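Capsid protein VP1 (Human polyomavirus 12, PDB 6Y60) probably builds the T=7 icosahedral polyomavirus capsid from disulfide-linked pentamers of itself and binds a sialic acid at the pentamer surface. Local coordinates at residues S43-V48 and G254-F259; T50-D55 and Q141-V146. All blocks are in the same frame, centred on the assembly; numbering follows the deposited sequence.

Contact 1: S43-V48 and G254-F259; sequences SEQVTV and GTHQRF. With SIA (N-acetyl-alpha-neuraminic acid), chain K; PO4 (phosphate ion), chain R.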
loop_
_atom_site.group_PDB
_atom_site.type_symbol
_atom_site.label_atom_id
_atom_site.label_comp_id
_atom_site.label_asym_id
_atom_site.label_seq_id
_atom_site.Cartn_x
_atom_site.Cartn_y
_atom_site.Cartn_z
ATOM N N SER A 43 -4.759 27.673 -7.651
ATOM C CA SER A 43 -4.069 28.354 -8.770
ATOM C C SER A 43 -5.146 29.082 -9.575
ATOM O O SER A 43 -6.348 28.792 -9.346
ATOM C CB SER A 43 -3.284 27.381 -9.615
ATOM O OG SER A 43 -4.142 26.674 -10.488
ATOM N N GLU A 44 -4.746 29.938 -10.510
ATOM C CA GLU A 44 -5.665 30.365 -11.595
ATOM C C GLU A 44 -5.860 29.139 -12.497
ATOM O O GLU A 44 -5.155 28.148 -12.293
ATOM C CB GLU A 44 -5.170 31.614 -12.321
ATOM C CG GLU A 44 -5.217 32.883 -11.470
ATOM C CD GLU A 44 -6.567 33.426 -11.018
ATOM O OE1 GLU A 44 -7.619 32.813 -11.324
ATOM O OE2 GLU A 44 -6.559 34.481 -10.323
ATOM N N GLN A 45 -6.852 29.193 -13.380
ATOM C CA GLN A 45 -7.155 28.138 -14.368
ATOM C C GLN A 45 -5.894 27.834 -15.165
ATOM O O GLN A 45 -5.270 28.771 -15.753
ATOM C CB GLN A 45 -8.354 28.532 -15.236
ATOM C CG GLN A 45 -9.670 28.401 -14.492
ATOM C CD GLN A 45 -10.858 28.706 -15.373
ATOM O OE1 GLN A 45 -10.714 29.116 -16.523
ATOM N NE2 GLN A 45 -12.028 28.400 -14.873
ATOM N N VAL A 46 -5.522 26.556 -15.181
ATOM C CA VAL A 46 -4.254 26.121 -15.812
ATOM C C VAL A 46 -4.439 26.148 -17.316
ATOM O O VAL A 46 -5.352 25.437 -17.815
ATOM C CB VAL A 46 -3.835 24.737 -15.288
ATOM C CG1 VAL A 46 -2.674 24.132 -16.083
ATOM C CG2 VAL A 46 -3.519 24.806 -13.805
ATOM N N THR A 47 -3.550 26.880 -18.008
ATOM C CA THR A 47 -3.476 26.885 -19.482
ATOM C C THR A 47 -2.331 25.966 -19.915
ATOM O O THR A 47 -1.376 25.741 -19.127
ATOM C CB THR A 47 -3.362 28.315 -20.035
ATOM O OG1 THR A 47 -2.038 28.806 -19.808
ATOM C CG2 THR A 47 -4.397 29.252 -19.437
ATOM N N VAL A 48 -2.402 25.475 -21.136
ATOM C CA VAL A 48 -1.451 24.449 -21.652
ATOM C C VAL A 48 -0.841 24.978 -22.943
ATOM O O VAL A 48 -1.604 25.435 -23.810
ATOM C CB VAL A 48 -2.171 23.098 -21.847
ATOM C CG1 VAL A 48 -1.242 22.046 -22.448
ATOM C CG2 VAL A 48 -2.783 22.586 -20.548
ATOM N N GLY A 254 -16.888 24.647 -16.259
ATOM C CA GLY A 254 -16.167 24.126 -17.434
ATOM C C GLY A 254 -15.239 22.952 -17.128
ATOM O O GLY A 254 -15.488 22.202 -16.198
ATOM N N THR A 255 -14.218 22.743 -17.954
ATOM C CA THR A 255 -13.260 21.617 -17.796
ATOM C C THR A 255 -11.917 22.198 -17.321
ATOM O O THR A 255 -10.982 21.446 -17.122
ATOM C CB THR A 255 -13.206 20.799 -19.092
ATOM O OG1 THR A 255 -12.686 21.641 -20.130
ATOM C CG2 THR A 255 -14.558 20.238 -19.482
ATOM N N HIS A 256 -11.825 23.517 -17.170
ATOM C CA HIS A 256 -10.581 24.205 -16.738
ATOM C C HIS A 256 -10.263 23.761 -15.311
ATOM O O HIS A 256 -11.211 23.652 -14.490
ATOM C CB HIS A 256 -10.766 25.716 -16.776
ATOM C CG HIS A 256 -11.011 26.284 -18.125
ATOM N ND1 HIS A 256 -9.979 26.663 -18.939
ATOM C CD2 HIS A 256 -12.160 26.600 -18.769
ATOM C CE1 HIS A 256 -10.476 27.182 -20.052
ATOM N NE2 HIS A 256 -11.815 27.159 -19.970
ATOM N N GLN A 257 -8.986 23.522 -15.006
ATOM C CA GLN A 257 -8.620 22.994 -13.669
ATOM C C GLN A 257 -7.764 23.998 -12.896
ATOM O O GLN A 257 -7.091 24.822 -13.513
ATOM C CB GLN A 257 -7.939 21.629 -13.794
ATOM C CG GLN A 257 -8.884 20.565 -14.319
ATOM C CD GLN A 257 -8.242 19.207 -14.428
ATOM O OE1 GLN A 257 -7.545 18.921 -15.408
ATOM N NE2 GLN A 257 -8.529 18.360 -13.454
ATOM N N ARG A 258 -7.785 23.858 -11.580
ATOM C CA ARG A 258 -6.960 24.673 -10.651
ATOM C C ARG A 258 -6.211 23.770 -9.668
ATOM O O ARG A 258 -6.855 22.904 -9.040
ATOM C CB ARG A 258 -7.859 25.612 -9.850
ATOM C CG ARG A 258 -8.556 26.677 -10.666
ATOM C CD ARG A 258 -9.605 27.340 -9.786
ATOM N NE ARG A 258 -10.303 28.376 -10.529
ATOM C CZ ARG A 258 -9.944 29.651 -10.674
ATOM N NH1 ARG A 258 -10.717 30.445 -11.403
ATOM N NH2 ARG A 258 -8.854 30.143 -10.111
ATOM N N PHE A 259 -4.921 24.029 -9.456
ATOM C CA PHE A 259 -4.203 23.407 -8.320
ATOM C C PHE A 259 -4.933 23.796 -7.035
ATOM O O PHE A 259 -5.420 24.932 -6.930
ATOM C CB PHE A 259 -2.746 23.835 -8.240
ATOM C CG PHE A 259 -1.849 23.287 -9.312
ATOM C CD1 PHE A 259 -1.673 23.973 -10.506
ATOM C CD2 PHE A 259 -1.104 22.145 -9.089
ATOM C CE1 PHE A 259 -0.797 23.506 -11.470
ATOM C CE2 PHE A 259 -0.272 21.646 -10.082
ATOM C CZ PHE A 259 -0.115 22.329 -11.261
HETATM C C1 SIA K . -3.342 32.483 -22.480
HETATM C C2 SIA K . -2.482 32.279 -23.703
HETATM C C3 SIA K . -1.033 32.606 -23.301
HETATM C C4 SIA K . -0.368 31.569 -22.381
HETATM C C5 SIA K . -0.577 30.133 -22.893
HETATM C C6 SIA K . -2.069 29.965 -23.129
HETATM C C7 SIA K . -2.495 28.570 -23.570
HETATM C C8 SIA K . -3.972 28.504 -23.976
HETATM C C9 SIA K . -4.516 27.053 -23.992
HETATM C C10 SIA K . 1.006 28.536 -21.935
HETATM C C11 SIA K . 1.259 27.712 -20.702
HETATM N N5 SIA K . -0.113 29.196 -21.897
HETATM O O1A SIA K . -2.947 33.269 -21.575
HETATM O O1B SIA K . -4.404 31.850 -22.377
HETATM O O4 SIA K . 1.054 31.830 -22.285
HETATM O O6 SIA K . -2.452 30.900 -24.141
HETATM O O7 SIA K . -1.675 28.150 -24.648
HETATM O O8 SIA K . -4.743 29.258 -23.047
HETATM O O9 SIA K . -4.684 26.502 -22.661
HETATM O O10 SIA K . 1.803 28.616 -22.856
HETATM P P PO4 R . -15.359 23.829 -21.308
HETATM O O1 PO4 R . -14.646 24.509 -20.107
HETATM O O2 PO4 R . -15.868 24.897 -22.288
HETATM O O3 PO4 R . -16.572 23.004 -20.854
HETATM O O4 PO4 R . -14.324 22.889 -21.994
HETATM O O HOH W 1 -12.548 27.773 -12.375
HETATM O O HOH W 2 -6.979 23.554 -16.975
HETATM O O HOH W 3 -7.504 26.960 -18.687
#
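Ser43 OG accepts from Phe259 N at 2.9 Å and also makes a short bond to Glu44 O, the carbonyl of its own neighbour. Its chi1 of 78° swings the hydroxyl between the backbone N and C, beside the edge of the Phe259 ring, where it can reach both. The main chain of Ser43 is paired as well, since its N donates to Phe259 O at 2.9 Å. Its carbonyl O receives Arg258 NH2 at 2.9 Å, in the carbonyl plane on a lone pair. The same NH2 forms a salt bridge with Glu44 OE1 at 3.2 Å, approaching from above the carboxylate, whose plane is turned 59° from the guanidinium. Gln45 CG lies over one guanidinium face; Trp39 adds a cation-pi contact. Further along, Val46 N points almost straight down the carbonyl of Gln257, N to O 2.9 Å, and Val46 CG2 packs on Phe259 CE1. The Gln45 amide lies almost parallel to the His256 imidazole, the planes 6° apart, with OE1 over the ring and 3.3 Å from His256 CG. Waters bridge the segments: one links Gln45 NE2 and Arg258 NE, another joins Val46 O to Gln257 N. Thr47 and Val48 take no part in this pairing and instead hold the sialic acid, Thr47 OG1 accepting from its N5 at 2.9 Å. The strand that runs through Arg258 and Phe259 thus fixes the loop just before its ligand-binding residues; the shared NH2 ties the guanidinium to that loop and sets its orientation, and the Glu44 carboxylate probably offsets its charge.

Contact 2: T50-D55 and Q141-V146; sequences TARETD and QQSHLV. With SIA (N-acetyl-alpha-neuraminic acid), chain K.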
loop_
_atom_site.group_PDB
_atom_site.type_symbol
_atom_site.label_atom_id
_atom_site.label_comp_id
_atom_site.label_asym_id
_atom_site.label_seq_id
_atom_site.Cartn_x
_atom_site.Cartn_y
_atom_site.Cartn_z
ATOM N N THR A 50 0.596 25.371 -26.652
ATOM C CA THR A 50 0.229 24.859 -28.001
ATOM C C THR A 50 1.497 24.499 -28.782
ATOM O O THR A 50 1.383 23.982 -29.886
ATOM C CB THR A 50 -0.648 25.887 -28.730
ATOM O OG1 THR A 50 -0.070 27.184 -28.630
ATOM C CG2 THR A 50 -2.021 26.026 -28.121
ATOM N N ALA A 51 2.668 24.775 -28.218
ATOM C CA ALA A 51 3.979 24.422 -28.792
ATOM C C ALA A 51 5.001 24.437 -27.660
ATOM O O ALA A 51 4.891 25.256 -26.730
ATOM C CB ALA A 51 4.363 25.397 -29.902
ATOM N N ARG A 52 5.980 23.559 -27.758
ATOM C CA ARG A 52 7.114 23.493 -26.810
ATOM C C ARG A 52 7.870 24.838 -26.775
ATOM O O ARG A 52 8.314 25.238 -25.687
ATOM C CB ARG A 52 7.982 22.321 -27.268
ATOM C CG ARG A 52 8.900 21.791 -26.196
ATOM C CD ARG A 52 9.425 20.445 -26.609
ATOM N NE ARG A 52 10.368 20.106 -25.561
ATOM C CZ ARG A 52 11.681 20.161 -25.683
ATOM N NH1 ARG A 52 12.247 20.483 -26.843
ATOM N NH2 ARG A 52 12.426 19.819 -24.654
ATOM N N GLU A 53 7.906 25.564 -27.901
ATOM C CA GLU A 53 8.720 26.795 -28.084
ATOM C C GLU A 53 7.940 28.042 -27.668
ATOM O O GLU A 53 8.572 29.097 -27.651
ATOM C CB GLU A 53 9.153 26.915 -29.541
ATOM C CG GLU A 53 9.975 25.732 -30.013
ATOM C CD GLU A 53 9.194 24.485 -30.402
ATOM O OE1 GLU A 53 7.947 24.580 -30.584
ATOM O OE2 GLU A 53 9.839 23.417 -30.529
ATOM N N THR A 54 6.637 27.940 -27.366
ATOM C CA THR A 54 5.800 29.070 -26.886
ATOM C C THR A 54 5.143 28.733 -25.552
ATOM O O THR A 54 4.093 29.306 -25.221
ATOM C CB THR A 54 4.723 29.467 -27.905
ATOM O OG1 THR A 54 3.996 28.283 -28.223
ATOM C CG2 THR A 54 5.310 30.116 -29.140
ATOM N N ASP A 55 5.812 27.921 -24.752
ATOM C CA ASP A 55 5.326 27.456 -23.425
ATOM C C ASP A 55 5.579 28.567 -22.389
ATOM O O ASP A 55 6.703 28.723 -21.931
ATOM C CB ASP A 55 6.037 26.136 -23.141
ATOM C CG ASP A 55 5.564 25.396 -21.912
ATOM O OD1 ASP A 55 4.713 25.928 -21.200
ATOM O OD2 ASP A 55 6.082 24.300 -21.701
ATOM N N GLN A 141 14.087 20.738 -14.637
ATOM C CA GLN A 141 12.876 21.098 -15.429
ATOM C C GLN A 141 12.458 19.916 -16.315
ATOM O O GLN A 141 13.325 19.145 -16.751
ATOM C CB GLN A 141 13.150 22.331 -16.291
ATOM C CG GLN A 141 13.438 23.587 -15.470
ATOM C CD GLN A 141 13.760 24.855 -16.238
ATOM O OE1 GLN A 141 14.374 25.751 -15.670
ATOM N NE2 GLN A 141 13.329 24.965 -17.493
ATOM N N GLN A 142 11.158 19.780 -16.546
ATOM C CA GLN A 142 10.572 18.827 -17.513
ATOM C C GLN A 142 10.902 19.285 -18.935
ATOM O O GLN A 142 11.176 18.413 -19.815
ATOM C CB GLN A 142 9.067 18.753 -17.253
ATOM C CG GLN A 142 8.353 17.759 -18.153
ATOM C CD GLN A 142 7.048 17.308 -17.538
ATOM O OE1 GLN A 142 7.025 16.308 -16.844
ATOM N NE2 GLN A 142 5.966 18.041 -17.769
ATOM N N SER A 143 10.877 20.604 -19.163
ATOM C CA SER A 143 11.266 21.217 -20.455
ATOM C C SER A 143 12.169 22.436 -20.265
ATOM O O SER A 143 11.731 23.435 -19.613
ATOM C CB SER A 143 10.073 21.621 -21.260
ATOM O OG SER A 143 10.491 22.310 -22.444
ATOM N N HIS A 144 13.307 22.410 -20.958
ATOM C CA HIS A 144 14.295 23.512 -20.938
ATOM C C HIS A 144 13.763 24.711 -21.726
ATOM O O HIS A 144 14.329 25.816 -21.539
ATOM C CB HIS A 144 15.654 23.019 -21.434
ATOM C CG HIS A 144 15.787 22.920 -22.915
ATOM N ND1 HIS A 144 16.240 23.978 -23.672
ATOM C CD2 HIS A 144 15.600 21.887 -23.763
ATOM C CE1 HIS A 144 16.293 23.611 -24.936
ATOM N NE2 HIS A 144 15.892 22.330 -25.022
ATOM N N LEU A 145 12.719 24.537 -22.544
ATOM C CA LEU A 145 12.260 25.616 -23.455
ATOM C C LEU A 145 11.211 26.479 -22.789
ATOM O O LEU A 145 10.846 27.469 -23.423
ATOM C CB LEU A 145 11.755 25.056 -24.784
ATOM C CG LEU A 145 12.874 24.513 -25.666
ATOM C CD1 LEU A 145 12.294 23.851 -26.904
ATOM C CD2 LEU A 145 13.865 25.624 -26.045
ATOM N N VAL A 146 10.794 26.169 -21.559
ATOM C CA VAL A 146 9.754 26.995 -20.886
ATOM C C VAL A 146 10.295 28.432 -20.758
ATOM O O VAL A 146 11.455 28.603 -20.328
ATOM C CB VAL A 146 9.308 26.426 -19.528
ATOM C CG1 VAL A 146 8.399 27.396 -18.779
ATOM C CG2 VAL A 146 8.627 25.078 -19.712
HETATM C C1 SIA K . -3.342 32.483 -22.480
HETATM C C2 SIA K . -2.482 32.279 -23.703
HETATM C C3 SIA K . -1.033 32.606 -23.301
HETATM C C4 SIA K . -0.368 31.569 -22.381
HETATM C C5 SIA K . -0.577 30.133 -22.893
HETATM C C6 SIA K . -2.069 29.965 -23.129
HETATM C C7 SIA K . -2.495 28.570 -23.570
HETATM C C8 SIA K . -3.972 28.504 -23.976
HETATM C C9 SIA K . -4.516 27.053 -23.992
HETATM C C10 SIA K . 1.006 28.536 -21.935
HETATM C C11 SIA K . 1.259 27.712 -20.702
HETATM N N5 SIA K . -0.113 29.196 -21.897
HETATM O O1A SIA K . -2.947 33.269 -21.575
HETATM O O1B SIA K . -4.404 31.850 -22.377
HETATM O O4 SIA K . 1.054 31.830 -22.285
HETATM O O6 SIA K . -2.452 30.900 -24.141
HETATM O O7 SIA K . -1.675 28.150 -24.648
HETATM O O8 SIA K . -4.743 29.258 -23.047
HETATM O O9 SIA K . -4.684 26.502 -22.661
HETATM O O10 SIA K . 1.803 28.616 -22.856
HETATM O O HOH W 4 10.593 18.378 -22.555
HETATM O O HOH W 5 8.321 23.872 -23.167
HETATM O O HOH W 6 8.758 27.907 -24.700
#
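Arg52 lays its guanidinium against Leu145, with CG of the leucine over one face and CD1 3.4 Å from Arg52 NH1. A chain extended from CG to NE, after a chi1 of -160°, carries the group past Ser143 to His144, whose ring stands at 76° to it; Arg52 NH2 comes within 3.9 Å of His144 CD2. Arg52 NH1 and His144 NE2 are both bonded to Thr38 OG1 of the second subunit, and Trp39 of that subunit gives Arg52 a cation-pi partner. Glu53 brushes Leu145 CD1 more loosely, through CG. At Asp55, CG opposite the backbone N (chi1 -173°) brings OD2 to 3.3 Å from Val146 CG2, while OD1 bonds His106 of the second subunit. Two waters link Asp55 to the backbone O of Arg52 and to the other segment. One donates to Asp55 OD2 at 2.7 Å and accepts from Ser143 OG; the other, a bridge between main chains, accepts from Asp55 N and donates to Leu145 O. Ser143 OG meanwhile accepts from Leu145 N at 3.2 Å, an ST turn within the type I turn from Ser143 to Val146. The two loops therefore meet through van der Waals contacts, some of them between a charged group and a methyl, and through shared water, without direct polar bonds between these segments. Arg52 and Asp55 have hydrogen-bond partners on the adjacent subunit, so the contact belongs to the pentamer interface as much as to one chain.

Overall arrangement
From the N terminus, the chain leaves strand 20-26 and enters the long loop before strand 66-71, which supplies 43-48 and, one residue later, 50-55. Contact 2 closes first, when the loop following strand 136-139 brings 141-146 against 50-55. Contact 1 closes last, at the start of strand 257-276, so contact 2 nests inside its loop. Their centres lie about 18 Å apart on the same side of the chain's centre. Contact 1 ties the loop to the main antiparallel sheet, contact 2 to a second loop. Both touch the sialic acid and the second subunit, which contributes Arg111 to the sugar.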